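Local coordinates for protein aerobactin synthase IucC (Klebsiella pneumoniae, PDB 6CN7) that probably joins a second N-acetyl-N-hydroxylysine to N-citryl-N-acetyl-N-hydroxylysine at the expense of ATP, completing the siderophore aerobactin, at residues Asp7-Phe10 against Val11-Leu15; Leu478-Asp481 against Leu482-His486; Ser517-Met520 against Gln521-Gln525. The protein carries 5 engineered substitutions. All coordinates share one frame; numbering follows the deposited sequence.

The three contacts are local ones between neighbouring turns, and they follow one another along the chain. Contact 1 lies on the N-terminal helix 4-25, contact 2 on helix 475-499, and contact 3 at the C-terminal end of helix 505-521, the next helix after that of contact 2. The centres of contacts 2 and 3 are about 20 Å apart, with nearest atoms about 9 Å, and both pack on helix 395-417, where Leu482 and Tyr519 each touch Tyr411. Contact 1 is remote, its centre about 32 Å from contact 2 and 47 Å from contact 3, and among the three it alone reaches the second subunit. Contacts 2 and 3 therefore belong to one helical region, in the FhuF-like range.

Contact 1: Asp7-Phe10 against Val11-Leu15; sequences DWDF and VNRQL
Asn12 meets Trp8, one turn earlier on helix 4-25, through its CB, CG and ND2. Its CB is 3.4 Å from Trp8 O and its CG 3.7 Å from the same oxygen. At the tip, Asn12 ND2 donates to Trp8 O at 2.9 Å, almost straight at 170°, and also lies 3.1 Å above the indole plane of Trp8, over its centre. An unusual chi1 of -93° swings the amide there. Trp8 O thus accepts twice, from Asn12 ND2 and from the backbone Asn12 N on the other face of its carbonyl plane, while Asn12 OD1 is bound by Ala76 N.

The same i to i+4 spacing governs the next two pairs. Arg13 NE forms a salt bridge with the syn side of Asp9 OD2 at 3.1 Å, and Arg13 NH1 turns to Leu67 O. The Gln14 amide stacks on the Phe10 ring, planes 2° apart, with Gln14 CG 3.8 Å from the ring centroid in a CH-pi contact.

Trp8 and Val11 pack against Leu105 and Asp108 of helix 91-114, and Trp8 also touches Glu241 of the second subunit.

Contact 2: Leu478-Asp481 against Leu482-His486; sequences LIHD and LQTGH
The His480 ring meets Thr484 at its edge: Thr484 OG1 lies near the ring plane, 3.2 Å from His480 ND1, in a hydrogen bond whose donor could be either group. A second flat group, the Gln483 amide, is met from above its plane by the methyl Ile479 CG2, which stands 3.2 Å from Gln483 CD and 3.1 Å from Gln483 OE1. Both pairs join residues four apart on helix 475-499, which widens here into a pi-type turn at 483-486.

The torsions account for the first pair. His480 CG and Thr484 OG1 both stand beside their own backbone N (chi1 -67° and -54°), and the threonine hydroxyl thereby comes to the nitrogen edge of the ring. In the second pair the Gln483 chain runs extended beyond CG, so that Ile479 CG2 touches it along its length, from Gln483 CG at 3.4 Å to the amide.

Backbone bonds document the widening. Gln483 N still donates to Ile479 O at 2.6 Å in the usual i to i+4 pattern, but Gly485 N reaches five residues back to His480 O at 2.7 Å.

Leu478 and Leu482 face Leu414 and Tyr411 of helix 395-417, whereas His480 and Gln483 touch Ile541 and Ile540 of strand 539-541. His486 turns away from the first segment, and its ND1 bonds to Ala423 O.

In the wide turn Gly485 CA comes to 3.5 Å from Asp481 O, a CA-H...O contact.

Contact 3: Ser517-Met520 against Gln521-Gln525; sequences SDYM and QEHPQ
Tyr519 and His523 are brought together by different choices of chi1: Tyr519 CG lies roughly anti to its own backbone N (155°), whereas His523 CG lies beside its own (-63°) and is turned back toward the preceding helix. The imidazole thereby presents its nitrogen edge to the tyrosine backbone. His523 ND1 donates to Tyr519 O at 3.0 Å, nearly straight at 172°, and the oxygen sits close to the ring plane. The two side chains cross at about a right angle with their rings oblique to each other, centroids 4.9 Å apart, and the nearest approach is from Tyr519 CE1 to His523 CE1 at 3.7 Å.

This is the C-terminal end of helix 505-521, and the backbone bonds trace how it finishes. Gln521 N still donates to Ser517 O at 2.9 Å and Glu522 N to Asp518 O at 3.1 Å, both in the alpha-helical i to i+4 pattern. The next amide breaks it: His523 N binds Met520 O at 3.0 Å, an i to i+3 bond in which the donor stands well above the carbonyl plane. Tyr519 O, which would have received His523 N had the helix run on, is instead met by the imidazole of that same residue, along with a weak bond from Glu522 N. Pro524 follows and opens a short 3-10 segment.

Outside partners hold the far ends of both rings, since Tyr519 OH bonds to His412 ND1 and His523 NE2 to Thr313 OG1. Tyr519 also packs on Val408 and Tyr411 of helix 395-417. On the exposed side, Glu522 CG lies 3.2 Å from Asp518 O.

Contact 1: Asp7-Phe10 against Val11-Leu15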
ATOM      1  N   ASP A   7       4.517  -1.793 -30.398  1.00 60.10           N
ATOM      2  CA  ASP A   7       4.800  -2.727 -29.313  1.00 57.97           C
ATOM      3  C   ASP A   7       3.521  -3.174 -28.616  1.00 56.53           C
ATOM      4  O   ASP A   7       3.406  -4.332 -28.199  1.00 51.00           O
ATOM      5  CB  ASP A   7       5.751  -2.084 -28.306  1.00 58.48           C
ATOM      6  CG  ASP A   7       7.131  -1.834 -28.885  1.00 63.25           C
ATOM      7  OD1 ASP A   7       7.475  -2.468 -29.905  1.00 65.91           O
ATOM      8  OD2 ASP A   7       7.873  -1.008 -28.314  1.00 64.75           O
ATOM      9  N   TRP A   8       2.553  -2.268 -28.476  1.00 56.86           N
ATOM     10  CA  TRP A   8       1.302  -2.615 -27.811  1.00 50.01           C
ATOM     11  C   TRP A   8       0.562  -3.713 -28.565  1.00 50.74           C
ATOM     12  O   TRP A   8      -0.054  -4.589 -27.950  1.00 51.93           O
ATOM     13  CB  TRP A   8       0.429  -1.368 -27.670  1.00 49.14           C
ATOM     14  CG  TRP A   8      -0.886  -1.614 -27.007  1.00 45.26           C
ATOM     15  CD1 TRP A   8      -2.118  -1.541 -27.584  1.00 44.46           C
ATOM     16  CD2 TRP A   8      -1.104  -1.973 -25.637  1.00 44.75           C
ATOM     17  NE1 TRP A   8      -3.092  -1.831 -26.659  1.00 46.35           N
ATOM     18  CE2 TRP A   8      -2.495  -2.099 -25.455  1.00 46.38           C
ATOM     19  CE3 TRP A   8      -0.258  -2.201 -24.546  1.00 46.60           C
ATOM     20  CZ2 TRP A   8      -3.058  -2.449 -24.232  1.00 48.88           C
ATOM     21  CZ3 TRP A   8      -0.821  -2.543 -23.331  1.00 48.19           C
ATOM     22  CH2 TRP A   8      -2.208  -2.662 -23.184  1.00 51.74           C
ATOM     23  N   ASP A   9       0.617  -3.687 -29.898  1.00 54.88           N
ATOM     24  CA  ASP A   9      -0.053  -4.723 -30.676  1.00 55.76           C
ATOM     25  C   ASP A   9       0.708  -6.039 -30.613  1.00 53.18           C
ATOM     26  O   ASP A   9       0.097  -7.111 -30.528  1.00 53.26           O
ATOM     27  CB  ASP A   9      -0.211  -4.275 -32.128  1.00 58.52           C
ATOM     28  CG  ASP A   9      -0.801  -5.359 -33.007  1.00 65.50           C
ATOM     29  OD1 ASP A   9      -1.999  -5.673 -32.839  1.00 69.66           O
ATOM     30  OD2 ASP A   9      -0.066  -5.900 -33.858  1.00 67.72           O
ATOM     31  N   PHE A  10       2.041  -5.980 -30.656  1.00 47.32           N
ATOM     32  CA  PHE A  10       2.832  -7.203 -30.582  1.00 46.91           C
ATOM     33  C   PHE A  10       2.619  -7.914 -29.252  1.00 46.70           C
ATOM     34  O   PHE A  10       2.469  -9.140 -29.212  1.00 46.86           O
ATOM     35  CB  PHE A  10       4.314  -6.885 -30.784  1.00 46.13           C
ATOM     36  CG  PHE A  10       5.212  -8.084 -30.679  1.00 45.81           C
ATOM     37  CD1 PHE A  10       5.413  -8.915 -31.769  1.00 47.04           C
ATOM     38  CD2 PHE A  10       5.860  -8.380 -29.490  1.00 48.07           C
ATOM     39  CE1 PHE A  10       6.240 -10.019 -31.675  1.00 47.00           C
ATOM     40  CE2 PHE A  10       6.689  -9.482 -29.390  1.00 47.88           C
ATOM     41  CZ  PHE A  10       6.879 -10.303 -30.485  1.00 48.08           C
ATOM     42  N   VAL A  11       2.592  -7.161 -28.153  1.00 46.79           N
ATOM     43  CA  VAL A  11       2.462  -7.782 -26.839  1.00 48.81           C
ATOM     44  C   VAL A  11       1.063  -8.357 -26.655  1.00 48.70           C
ATOM     45  O   VAL A  11       0.889  -9.405 -26.020  1.00 43.71           O
ATOM     46  CB  VAL A  11       2.816  -6.767 -25.738  1.00 51.81           C
ATOM     47  CG1 VAL A  11       2.595  -7.366 -24.363  1.00 60.97           C
ATOM     48  CG2 VAL A  11       4.266  -6.335 -25.876  1.00 52.54           C
ATOM     49  N   ASN A  12       0.044  -7.685 -27.198  1.00 50.92           N
ATOM     50  CA  ASN A  12      -1.314  -8.209 -27.097  1.00 45.57           C
ATOM     51  C   ASN A  12      -1.484  -9.463 -27.944  1.00 42.75           C
ATOM     52  O   ASN A  12      -2.150 -10.416 -27.522  1.00 43.25           O
ATOM     53  CB  ASN A  12      -2.327  -7.141 -27.512  1.00 49.42           C
ATOM     54  CG  ASN A  12      -2.836  -6.335 -26.333  1.00 50.48           C
ATOM     55  OD1 ASN A  12      -3.746  -6.761 -25.620  1.00 50.60           O
ATOM     56  ND2 ASN A  12      -2.255  -5.160 -26.125  1.00 48.42           N
ATOM     57  N   ARG A  13      -0.892  -9.485 -29.140  1.00 42.91           N
ATOM     58  CA  ARG A  13      -0.989 -10.668 -29.991  1.00 45.66           C
ATOM     59  C   ARG A  13      -0.295 -11.863 -29.351  1.00 46.76           C
ATOM     60  O   ARG A  13      -0.840 -12.972 -29.330  1.00 48.53           O
ATOM     61  CB  ARG A  13      -0.394 -10.377 -31.369  1.00 48.48           C
ATOM     62  CG  ARG A  13      -1.277  -9.498 -32.229  1.00 53.58           C
ATOM     63  CD  ARG A  13      -0.744  -9.343 -33.643  1.00 55.23           C
ATOM     64  NE  ARG A  13      -1.632  -8.499 -34.438  1.00 55.72           N
ATOM     65  CZ  ARG A  13      -2.639  -8.947 -35.182  1.00 58.53           C
ATOM     66  NH1 ARG A  13      -2.899 -10.246 -35.260  1.00 60.48           N
ATOM     67  NH2 ARG A  13      -3.392  -8.088 -35.857  1.00 60.83           N
ATOM     68  N   GLN A  14       0.912 -11.656 -28.817  1.00 46.17           N
ATOM     69  CA  GLN A  14       1.623 -12.751 -28.170  1.00 47.09           C
ATOM     70  C   GLN A  14       0.813 -13.317 -27.009  1.00 43.47           C
ATOM     71  O   GLN A  14       0.752 -14.537 -26.820  1.00 44.70           O
ATOM     72  CB  GLN A  14       2.994 -12.279 -27.685  1.00 49.01           C
ATOM     73  CG  GLN A  14       3.924 -11.791 -28.793  1.00 58.35           C
ATOM     74  CD  GLN A  14       4.468 -12.912 -29.654  1.00 64.26           C
ATOM     75  OE1 GLN A  14       4.143 -13.011 -30.837  1.00 66.16           O
ATOM     76  NE2 GLN A  14       5.309 -13.757 -29.073  1.00 67.16           N
ATOM     77  N   LEU A  15       0.178 -12.446 -26.220  1.00 39.56           N
ATOM     78  CA  LEU A  15      -0.567 -12.926 -25.063  1.00 41.70           C
ATOM     79  C   LEU A  15      -1.838 -13.655 -25.484  1.00 44.69           C
ATOM     80  O   LEU A  15      -2.172 -14.704 -24.920  1.00 41.84           O
ATOM     81  CB  LEU A  15      -0.897 -11.760 -24.125  1.00 44.71           C
ATOM     82  CG  LEU A  15      -1.667 -12.136 -22.854  1.00 49.16           C
ATOM     83  CD1 LEU A  15      -0.949 -13.231 -22.076  1.00 47.70           C
ATOM     84  CD2 LEU A  15      -1.880 -10.917 -21.968  1.00 48.38           C
TER

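Contact 2: Leu478-Asp481 against Leu482-His486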
ATOM      1  N   LEU A 478       3.232 -39.261  -7.909  1.00 58.97           N
ATOM      2  CA  LEU A 478       4.562 -38.665  -7.964  1.00 61.58           C
ATOM      3  C   LEU A 478       5.110 -38.575  -9.380  1.00 63.31           C
ATOM      4  O   LEU A 478       5.949 -37.711  -9.653  1.00 68.53           O
ATOM      5  CB  LEU A 478       5.525 -39.464  -7.084  1.00 64.82           C
ATOM      6  CG  LEU A 478       5.205 -39.465  -5.587  1.00 70.65           C
ATOM      7  CD1 LEU A 478       6.197 -40.337  -4.840  1.00 73.02           C
ATOM      8  CD2 LEU A 478       5.206 -38.050  -5.021  1.00 70.94           C
ATOM      9  N   ILE A 479       4.670 -39.448 -10.288  1.00 64.78           N
ATOM     10  CA  ILE A 479       5.121 -39.350 -11.675  1.00 67.09           C
ATOM     11  C   ILE A 479       4.848 -37.959 -12.228  1.00 64.62           C
ATOM     12  O   ILE A 479       5.678 -37.383 -12.939  1.00 60.57           O
ATOM     13  CB  ILE A 479       4.446 -40.441 -12.531  1.00 72.06           C
ATOM     14  CG1 ILE A 479       5.014 -41.818 -12.185  1.00 71.72           C
ATOM     15  CG2 ILE A 479       4.622 -40.161 -14.028  1.00 75.40           C
ATOM     16  CD1 ILE A 479       6.492 -41.978 -12.498  1.00 72.19           C
ATOM     17  N   HIS A 480       3.681 -37.395 -11.906  1.00 68.24           N
ATOM     18  CA  HIS A 480       3.298 -36.111 -12.488  1.00 70.10           C
ATOM     19  C   HIS A 480       4.288 -35.015 -12.112  1.00 70.08           C
ATOM     20  O   HIS A 480       4.588 -34.134 -12.926  1.00 65.41           O
ATOM     21  CB  HIS A 480       1.884 -35.742 -12.049  1.00 73.07           C
ATOM     22  CG  HIS A 480       0.834 -36.655 -12.599  1.00 78.30           C
ATOM     23  ND1 HIS A 480       0.372 -36.562 -13.893  1.00 78.73           N
ATOM     24  CD2 HIS A 480       0.172 -37.693 -12.036  1.00 78.78           C
ATOM     25  CE1 HIS A 480      -0.536 -37.496 -14.102  1.00 79.25           C
ATOM     26  NE2 HIS A 480      -0.676 -38.197 -12.991  1.00 80.09           N
ATOM     27  N   ASP A 481       4.805 -35.049 -10.881  1.00 73.66           N
ATOM     28  CA  ASP A 481       5.846 -34.102 -10.495  1.00 80.22           C
ATOM     29  C   ASP A 481       6.983 -34.091 -11.507  1.00 81.01           C
ATOM     30  O   ASP A 481       7.689 -33.083 -11.640  1.00 83.47           O
ATOM     31  CB  ASP A 481       6.385 -34.443  -9.097  1.00 86.82           C
ATOM     32  CG  ASP A 481       5.949 -33.440  -8.034  1.00 89.72           C
ATOM     33  OD1 ASP A 481       5.208 -32.492  -8.368  1.00 89.04           O
ATOM     34  OD2 ASP A 481       6.352 -33.599  -6.860  1.00 89.89           O
ATOM     35  N   LEU A 482       7.173 -35.192 -12.230  1.00 76.67           N
ATOM     36  CA  LEU A 482       8.199 -35.291 -13.260  1.00 69.54           C
ATOM     37  C   LEU A 482       7.637 -35.265 -14.673  1.00 61.94           C
ATOM     38  O   LEU A 482       8.243 -34.654 -15.555  1.00 61.65           O
ATOM     39  CB  LEU A 482       9.016 -36.575 -13.067  1.00 69.98           C
ATOM     40  CG  LEU A 482      10.228 -36.744 -13.989  1.00 71.38           C
ATOM     41  CD1 LEU A 482      11.187 -35.566 -13.866  1.00 70.72           C
ATOM     42  CD2 LEU A 482      10.949 -38.047 -13.683  1.00 72.73           C
ATOM     43  N   GLN A 483       6.499 -35.918 -14.918  1.00 58.18           N
ATOM     44  CA  GLN A 483       5.865 -35.839 -16.232  1.00 54.74           C
ATOM     45  C   GLN A 483       5.248 -34.467 -16.450  1.00 52.55           C
ATOM     46  O   GLN A 483       5.665 -33.711 -17.334  1.00 53.44           O
ATOM     47  CB  GLN A 483       4.797 -36.924 -16.372  1.00 55.83           C
ATOM     48  CG  GLN A 483       5.319 -38.267 -16.822  1.00 57.92           C
ATOM     49  CD  GLN A 483       4.204 -39.261 -17.071  1.00 59.19           C
ATOM     50  OE1 GLN A 483       3.107 -39.126 -16.532  1.00 61.54           O
ATOM     51  NE2 GLN A 483       4.477 -40.263 -17.898  1.00 62.94           N
ATOM     52  N   THR A 484       4.240 -34.129 -15.646  1.00 52.07           N
ATOM     53  CA  THR A 484       3.591 -32.830 -15.776  1.00 52.80           C
ATOM     54  C   THR A 484       4.538 -31.704 -15.377  1.00 55.89           C
ATOM     55  O   THR A 484       4.568 -30.650 -16.023  1.00 61.35           O
ATOM     56  CB  THR A 484       2.324 -32.793 -14.921  1.00 48.93           C
ATOM     57  OG1 THR A 484       1.475 -33.896 -15.264  1.00 53.46           O
ATOM     58  CG2 THR A 484       1.564 -31.493 -15.137  1.00 46.20           C
ATOM     59  N   GLY A 485       5.330 -31.916 -14.324  1.00 53.70           N
ATOM     60  CA  GLY A 485       6.133 -30.833 -13.782  1.00 54.84           C
ATOM     61  C   GLY A 485       7.313 -30.459 -14.660  1.00 57.30           C
ATOM     62  O   GLY A 485       7.623 -29.275 -14.819  1.00 61.93           O
ATOM     63  N   HIS A 486       7.996 -31.451 -15.228  1.00 52.41           N
ATOM     64  CA  HIS A 486       9.170 -31.192 -16.055  1.00 51.12           C
ATOM     65  C   HIS A 486       8.913 -31.401 -17.540  1.00 49.73           C
ATOM     66  O   HIS A 486       9.262 -30.540 -18.351  1.00 51.37           O
ATOM     67  CB  HIS A 486      10.349 -32.072 -15.611  1.00 52.67           C
ATOM     68  CG  HIS A 486      11.645 -31.700 -16.260  1.00 52.68           C
ATOM     69  ND1 HIS A 486      12.317 -30.534 -15.963  1.00 51.81           N
ATOM     70  CD2 HIS A 486      12.380 -32.326 -17.210  1.00 51.76           C
ATOM     71  CE1 HIS A 486      13.419 -30.464 -16.691  1.00 48.39           C
ATOM     72  NE2 HIS A 486      13.479 -31.538 -17.457  1.00 49.25           N
TER

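Contact 3: Ser517-Met520 against Gln521-Gln525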
ATOM      1  N   SER A 517      16.463 -45.113 -21.117  1.00 51.22           N
ATOM      2  CA  SER A 517      16.637 -46.548 -21.324  1.00 52.37           C
ATOM      3  C   SER A 517      18.031 -46.992 -20.901  1.00 50.69           C
ATOM      4  O   SER A 517      18.183 -47.955 -20.140  1.00 54.10           O
ATOM      5  CB  SER A 517      16.384 -46.904 -22.788  1.00 54.73           C
ATOM      6  OG  SER A 517      15.007 -46.828 -23.103  1.00 63.70           O
ATOM      7  N   ASP A 518      19.065 -46.307 -21.394  1.00 53.31           N
ATOM      8  CA  ASP A 518      20.427 -46.616 -20.973  1.00 57.30           C
ATOM      9  C   ASP A 518      20.538 -46.578 -19.455  1.00 54.72           C
ATOM     10  O   ASP A 518      21.105 -47.486 -18.837  1.00 54.14           O
ATOM     11  CB  ASP A 518      21.412 -45.632 -21.607  1.00 57.78           C
ATOM     12  CG  ASP A 518      21.509 -45.786 -23.113  1.00 63.26           C
ATOM     13  OD1 ASP A 518      20.893 -46.730 -23.654  1.00 66.74           O
ATOM     14  OD2 ASP A 518      22.198 -44.959 -23.753  1.00 61.71           O
ATOM     15  N   TYR A 519      19.984 -45.536 -18.837  1.00 52.28           N
ATOM     16  CA  TYR A 519      20.079 -45.404 -17.387  1.00 52.18           C
ATOM     17  C   TYR A 519      19.451 -46.595 -16.673  1.00 56.45           C
ATOM     18  O   TYR A 519      20.012 -47.112 -15.699  1.00 56.63           O
ATOM     19  CB  TYR A 519      19.416 -44.106 -16.935  1.00 51.42           C
ATOM     20  CG  TYR A 519      18.932 -44.175 -15.513  1.00 53.41           C
ATOM     21  CD1 TYR A 519      19.813 -44.010 -14.453  1.00 54.15           C
ATOM     22  CD2 TYR A 519      17.599 -44.426 -15.230  1.00 55.01           C
ATOM     23  CE1 TYR A 519      19.376 -44.085 -13.151  1.00 55.98           C
ATOM     24  CE2 TYR A 519      17.150 -44.501 -13.933  1.00 54.81           C
ATOM     25  CZ  TYR A 519      18.041 -44.332 -12.900  1.00 57.29           C
ATOM     26  OH  TYR A 519      17.585 -44.409 -11.612  1.00 57.12           O
ATOM     27  N   MET A 520      18.276 -47.038 -17.127  1.00 54.97           N
ATOM     28  CA  MET A 520      17.605 -48.150 -16.459  1.00 55.91           C
ATOM     29  C   MET A 520      18.346 -49.463 -16.691  1.00 57.51           C
ATOM     30  O   MET A 520      18.413 -50.309 -15.791  1.00 58.99           O
ATOM     31  CB  MET A 520      16.152 -48.244 -16.928  1.00 54.93           C
ATOM     32  CG  MET A 520      15.283 -47.099 -16.414  1.00 55.73           C
ATOM     33  SD  MET A 520      13.524 -47.280 -16.774  1.00 52.56           S
ATOM     34  CE  MET A 520      13.499 -47.022 -18.546  1.00 45.95           C
ATOM     35  N   GLN A 521      18.910 -49.654 -17.887  1.00 59.38           N
ATOM     36  CA  GLN A 521      19.765 -50.813 -18.122  1.00 63.58           C
ATOM     37  C   GLN A 521      20.869 -50.895 -17.077  1.00 59.28           C
ATOM     38  O   GLN A 521      21.193 -51.981 -16.585  1.00 61.98           O
ATOM     39  CB  GLN A 521      20.384 -50.748 -19.520  1.00 73.35           C
ATOM     40  CG  GLN A 521      19.551 -51.370 -20.626  1.00 81.11           C
ATOM     41  CD  GLN A 521      20.351 -51.568 -21.900  1.00 88.03           C
ATOM     42  OE1 GLN A 521      21.557 -51.317 -21.933  1.00 88.89           O
ATOM     43  NE2 GLN A 521      19.687 -52.023 -22.956  1.00 91.36           N
ATOM     44  N   GLU A 522      21.459 -49.752 -16.725  1.00 58.70           N
ATOM     45  CA  GLU A 522      22.576 -49.722 -15.793  1.00 59.81           C
ATOM     46  C   GLU A 522      22.174 -50.057 -14.363  1.00 57.18           C
ATOM     47  O   GLU A 522      23.054 -50.162 -13.501  1.00 52.52           O
ATOM     48  CB  GLU A 522      23.240 -48.343 -15.835  1.00 63.25           C
ATOM     49  CG  GLU A 522      23.820 -47.985 -17.200  1.00 71.63           C
ATOM     50  CD  GLU A 522      24.363 -46.570 -17.264  1.00 79.02           C
ATOM     51  OE1 GLU A 522      24.083 -45.775 -16.338  1.00 78.60           O
ATOM     52  OE2 GLU A 522      25.075 -46.255 -18.242  1.00 83.66           O
ATOM     53  N   HIS A 523      20.881 -50.228 -14.086  1.00 57.84           N
ATOM     54  CA  HIS A 523      20.399 -50.512 -12.733  1.00 57.38           C
ATOM     55  C   HIS A 523      19.363 -51.629 -12.783  1.00 58.19           C
ATOM     56  O   HIS A 523      18.190 -51.430 -12.454  1.00 59.35           O
ATOM     57  CB  HIS A 523      19.825 -49.247 -12.096  1.00 54.00           C
ATOM     58  CG  HIS A 523      20.833 -48.156 -11.917  1.00 57.94           C
ATOM     59  ND1 HIS A 523      21.196 -47.301 -12.935  1.00 58.65           N
ATOM     60  CD2 HIS A 523      21.567 -47.791 -10.840  1.00 61.10           C
ATOM     61  CE1 HIS A 523      22.101 -46.448 -12.490  1.00 60.16           C
ATOM     62  NE2 HIS A 523      22.347 -46.725 -11.222  1.00 60.38           N
ATOM     63  N   PRO A 524      19.775 -52.835 -13.180  1.00 56.32           N
ATOM     64  CA  PRO A 524      18.811 -53.944 -13.269  1.00 59.49           C
ATOM     65  C   PRO A 524      18.222 -54.342 -11.928  1.00 61.19           C
ATOM     66  O   PRO A 524      17.137 -54.935 -11.897  1.00 58.00           O
ATOM     67  CB  PRO A 524      19.640 -55.080 -13.882  1.00 62.49           C
ATOM     68  CG  PRO A 524      21.044 -54.773 -13.494  1.00 58.85           C
ATOM     69  CD  PRO A 524      21.152 -53.272 -13.470  1.00 57.71           C
ATOM     70  N   GLN A 525      18.899 -54.036 -10.820  1.00 65.31           N
ATOM     71  CA  GLN A 525      18.361 -54.339  -9.500  1.00 66.30           C
ATOM     72  C   GLN A 525      17.151 -53.480  -9.147  1.00 62.13           C
ATOM     73  O   GLN A 525      16.528 -53.719  -8.107  1.00 61.15           O
ATOM     74  CB  GLN A 525      19.450 -54.171  -8.433  1.00 72.33           C
ATOM     75  CG  GLN A 525      19.825 -52.724  -8.091  1.00 76.58           C
ATOM     76  CD  GLN A 525      20.679 -52.064  -9.155  1.00 74.50           C
ATOM     77  OE1 GLN A 525      21.096 -52.703 -10.122  1.00 74.14           O
ATOM     78  NE2 GLN A 525      20.946 -50.777  -8.977  1.00 70.70           N
TER